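PDB 7L15: T cell receptor mu chain from Monodelphis domestica, which probably recognises antigen as the mu chain of the marsupial gamma mu T cell receptor, pairing with a gamma chain. Local coordinates for residues A[136-141]-A[203-208]. Numbering follows the deposited sequence.
Sequences LSPSVF and CSVKHL
In the core of the C1-type immunoglobulin sandwich, Val-140 of strand 139-145 and Pro-138 of the loop leading into it face Cys-203, Val-205 and His-207 of strand 201-207 in the other sheet. The end-to-end directions of 136-140 and 203-207 differ by 173°, so the two run antiparallel, and no direct hydrogen bond joins them, as expected for packing between sheets. Val-140 splits its branches: CG2 lies 3.7 Å from Val-205 CG2, while CG1, anti to the backbone N (chi1 179°), reaches to 4.1 Å from Cys-203 SG, half of the disulfide with Cys-151. At the end of the sandwich Pro-138 CD comes within 3.6 Å of His-207 ND1 and Leu-136 O within 3.1 Å of His-207 CE1, both oblique to the imidazole. A water in the ring plane joins the segments, 2.8 Å from His-207 ND1 and 2.6 Å from Ser-137 OG, and donates to His-207 O. With NE2 bonded to Pro-158 O, both ring nitrogens have partners, which should fix the rotation of the imidazole. Ile-153 of strand 148-156 touches both Pro-138 and Val-205, Ile-212 of strand 210-216 packs on Pro-138 and Val-140, and Val-163 of strand 162-167 borders Cys-203 and Val-205.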
ATOM      1  N   LEU A 136       6.116 -27.411  -5.217  1.00 47.03           N
ATOM      2  CA  LEU A 136       6.529 -27.518  -3.824  1.00 46.73           C
ATOM      3  C   LEU A 136       5.287 -27.733  -2.969  1.00 42.88           C
ATOM      4  O   LEU A 136       4.420 -26.856  -2.901  1.00 42.16           O
ATOM      5  CB  LEU A 136       7.279 -26.249  -3.393  1.00 49.44           C
ATOM      6  CG  LEU A 136       8.030 -26.241  -2.066  1.00 51.50           C
ATOM      7  CD1 LEU A 136       9.090 -27.326  -2.076  1.00 45.13           C
ATOM      8  CD2 LEU A 136       8.675 -24.882  -1.798  1.00 56.84           C
ATOM      9  N   SER A 137       5.177 -28.895  -2.350  1.00 43.92           N
ATOM     10  CA  SER A 137       4.029 -29.152  -1.488  1.00 47.07           C
ATOM     11  C   SER A 137       4.174 -28.370  -0.187  1.00 45.60           C
ATOM     12  O   SER A 137       5.281 -28.254   0.337  1.00 42.62           O
ATOM     13  CB  SER A 137       3.909 -30.636  -1.165  1.00 43.37           C
ATOM     14  OG  SER A 137       3.696 -31.392  -2.337  1.00 52.04           O
ATOM     15  N   PRO A 138       3.084 -27.830   0.351  1.00 44.91           N
ATOM     16  CA  PRO A 138       3.166 -27.101   1.619  1.00 44.91           C
ATOM     17  C   PRO A 138       3.240 -28.035   2.812  1.00 43.65           C
ATOM     18  O   PRO A 138       2.902 -29.223   2.737  1.00 44.81           O
ATOM     19  CB  PRO A 138       1.858 -26.309   1.651  1.00 42.96           C
ATOM     20  CG  PRO A 138       0.886 -27.188   0.895  1.00 39.85           C
ATOM     21  CD  PRO A 138       1.729 -27.768  -0.233  1.00 41.24           C
ATOM     22  N   SER A 139       3.697 -27.470   3.925  1.00 41.28           N
ATOM     23  CA  SER A 139       3.480 -28.050   5.242  1.00 47.68           C
ATOM     24  C   SER A 139       2.315 -27.323   5.905  1.00 47.13           C
ATOM     25  O   SER A 139       1.976 -26.198   5.533  1.00 37.06           O
ATOM     26  CB  SER A 139       4.741 -27.950   6.110  1.00 52.38           C
ATOM     27  OG  SER A 139       5.394 -26.710   5.902  1.00 67.36           O
ATOM     28  N   VAL A 140       1.679 -27.992   6.871  1.00 37.76           N
ATOM     29  CA  VAL A 140       0.431 -27.509   7.449  1.00 39.36           C
ATOM     30  C   VAL A 140       0.531 -27.542   8.970  1.00 38.19           C
ATOM     31  O   VAL A 140       0.849 -28.582   9.553  1.00 48.53           O
ATOM     32  CB  VAL A 140      -0.772 -28.339   6.957  1.00 47.69           C
ATOM     33  CG1 VAL A 140      -2.053 -27.846   7.582  1.00 42.88           C
ATOM     34  CG2 VAL A 140      -0.860 -28.275   5.432  1.00 46.81           C
ATOM     35  N   PHE A 141       0.229 -26.414   9.611  1.00 39.39           N
ATOM     36  CA  PHE A 141       0.304 -26.303  11.061  1.00 37.72           C
ATOM     37  C   PHE A 141      -0.973 -25.687  11.588  1.00 43.44           C
ATOM     38  O   PHE A 141      -1.442 -24.680  11.048  1.00 47.34           O
ATOM     39  CB  PHE A 141       1.503 -25.454  11.477  1.00 42.69           C
ATOM     40  CG  PHE A 141       2.773 -25.888  10.831  1.00 45.21           C
ATOM     41  CD1 PHE A 141       3.506 -26.946  11.360  1.00 44.45           C
ATOM     42  CD2 PHE A 141       3.225 -25.271   9.682  1.00 37.10           C
ATOM     43  CE1 PHE A 141       4.689 -27.377  10.736  1.00 44.62           C
ATOM     44  CE2 PHE A 141       4.413 -25.686   9.066  1.00 47.78           C
ATOM     45  CZ  PHE A 141       5.145 -26.739   9.598  1.00 40.04           C
ATOM     46  N   CYS A 203      -7.327 -29.303   9.730  1.00 46.45           N
ATOM     47  CA  CYS A 203      -7.071 -28.458   8.583  1.00 45.68           C
ATOM     48  C   CYS A 203      -6.599 -29.338   7.442  1.00 43.78           C
ATOM     49  O   CYS A 203      -5.649 -30.108   7.601  1.00 55.33           O
ATOM     50  CB  CYS A 203      -6.027 -27.389   8.884  1.00 43.95           C
ATOM     51  SG  CYS A 203      -5.895 -26.309   7.482  1.00 55.40           S
ATOM     52  N   SER A 204      -7.244 -29.216   6.297  1.00 43.17           N
ATOM     53  CA  SER A 204      -6.988 -30.113   5.188  1.00 43.86           C
ATOM     54  C   SER A 204      -6.699 -29.296   3.938  1.00 43.82           C
ATOM     55  O   SER A 204      -7.502 -28.436   3.559  1.00 41.19           O
ATOM     56  CB  SER A 204      -8.178 -31.043   4.970  1.00 45.37           C
ATOM     57  OG  SER A 204      -8.084 -31.637   3.690  1.00 53.06           O
ATOM     58  N   VAL A 205      -5.557 -29.567   3.306  1.00 42.96           N
ATOM     59  CA  VAL A 205      -5.056 -28.788   2.180  1.00 40.44           C
ATOM     60  C   VAL A 205      -4.890 -29.698   0.975  1.00 41.21           C
ATOM     61  O   VAL A 205      -4.344 -30.801   1.090  1.00 50.26           O
ATOM     62  CB  VAL A 205      -3.720 -28.103   2.531  1.00 56.95           C
ATOM     63  CG1 VAL A 205      -3.145 -27.381   1.316  1.00 51.46           C
ATOM     64  CG2 VAL A 205      -3.920 -27.136   3.692  1.00 45.09           C
ATOM     65  N   LYS A 206      -5.352 -29.233  -0.177  1.00 41.22           N
ATOM     66  CA  LYS A 206      -5.197 -29.944  -1.437  1.00 45.71           C
ATOM     67  C   LYS A 206      -4.335 -29.085  -2.347  1.00 53.08           C
ATOM     68  O   LYS A 206      -4.620 -27.900  -2.545  1.00 46.22           O
ATOM     69  CB  LYS A 206      -6.554 -30.247  -2.077  1.00 45.87           C
ATOM     70  CG  LYS A 206      -7.189 -31.536  -1.567  1.00 54.52           C
ATOM     71  CD  LYS A 206      -8.696 -31.529  -1.757  1.00 66.59           C
ATOM     72  CE  LYS A 206      -9.286 -32.934  -1.677  1.00 75.11           C
ATOM     73  NZ  LYS A 206     -10.247 -33.211  -2.797  1.00 73.49           N
ATOM     74  N   HIS A 207      -3.268 -29.672  -2.869  1.00 55.14           N
ATOM     75  CA  HIS A 207      -2.308 -28.917  -3.654  1.00 37.97           C
ATOM     76  C   HIS A 207      -1.699 -29.892  -4.644  1.00 43.80           C
ATOM     77  O   HIS A 207      -1.153 -30.921  -4.233  1.00 47.02           O
ATOM     78  CB  HIS A 207      -1.251 -28.278  -2.745  1.00 39.63           C
ATOM     79  CG  HIS A 207      -0.229 -27.469  -3.482  1.00 46.12           C
ATOM     80  ND1 HIS A 207       1.032 -27.947  -3.764  1.00 38.22           N
ATOM     81  CD2 HIS A 207      -0.285 -26.218  -4.001  1.00 43.18           C
ATOM     82  CE1 HIS A 207       1.707 -27.026  -4.435  1.00 49.37           C
ATOM     83  NE2 HIS A 207       0.930 -25.965  -4.589  1.00 41.70           N
ATOM     84  N   LEU A 208      -1.863 -29.600  -5.938  1.00 45.16           N
ATOM     85  CA  LEU A 208      -1.371 -30.452  -7.032  1.00 43.08           C
ATOM     86  C   LEU A 208      -1.863 -31.881  -6.878  1.00 50.26           C
ATOM     87  O   LEU A 208      -1.120 -32.839  -7.087  1.00 56.87           O
ATOM     88  CB  LEU A 208       0.159 -30.422  -7.118  1.00 42.45           C
ATOM     89  CG  LEU A 208       0.711 -29.022  -7.367  1.00 52.38           C
ATOM     90  CD1 LEU A 208       2.208 -29.062  -7.350  1.00 58.90           C
ATOM     91  CD2 LEU A 208       0.196 -28.454  -8.685  1.00 46.29           C
TER
HETATM   92  O   HOH W   1       1.489 -30.657  -3.467  1.00 42.97           O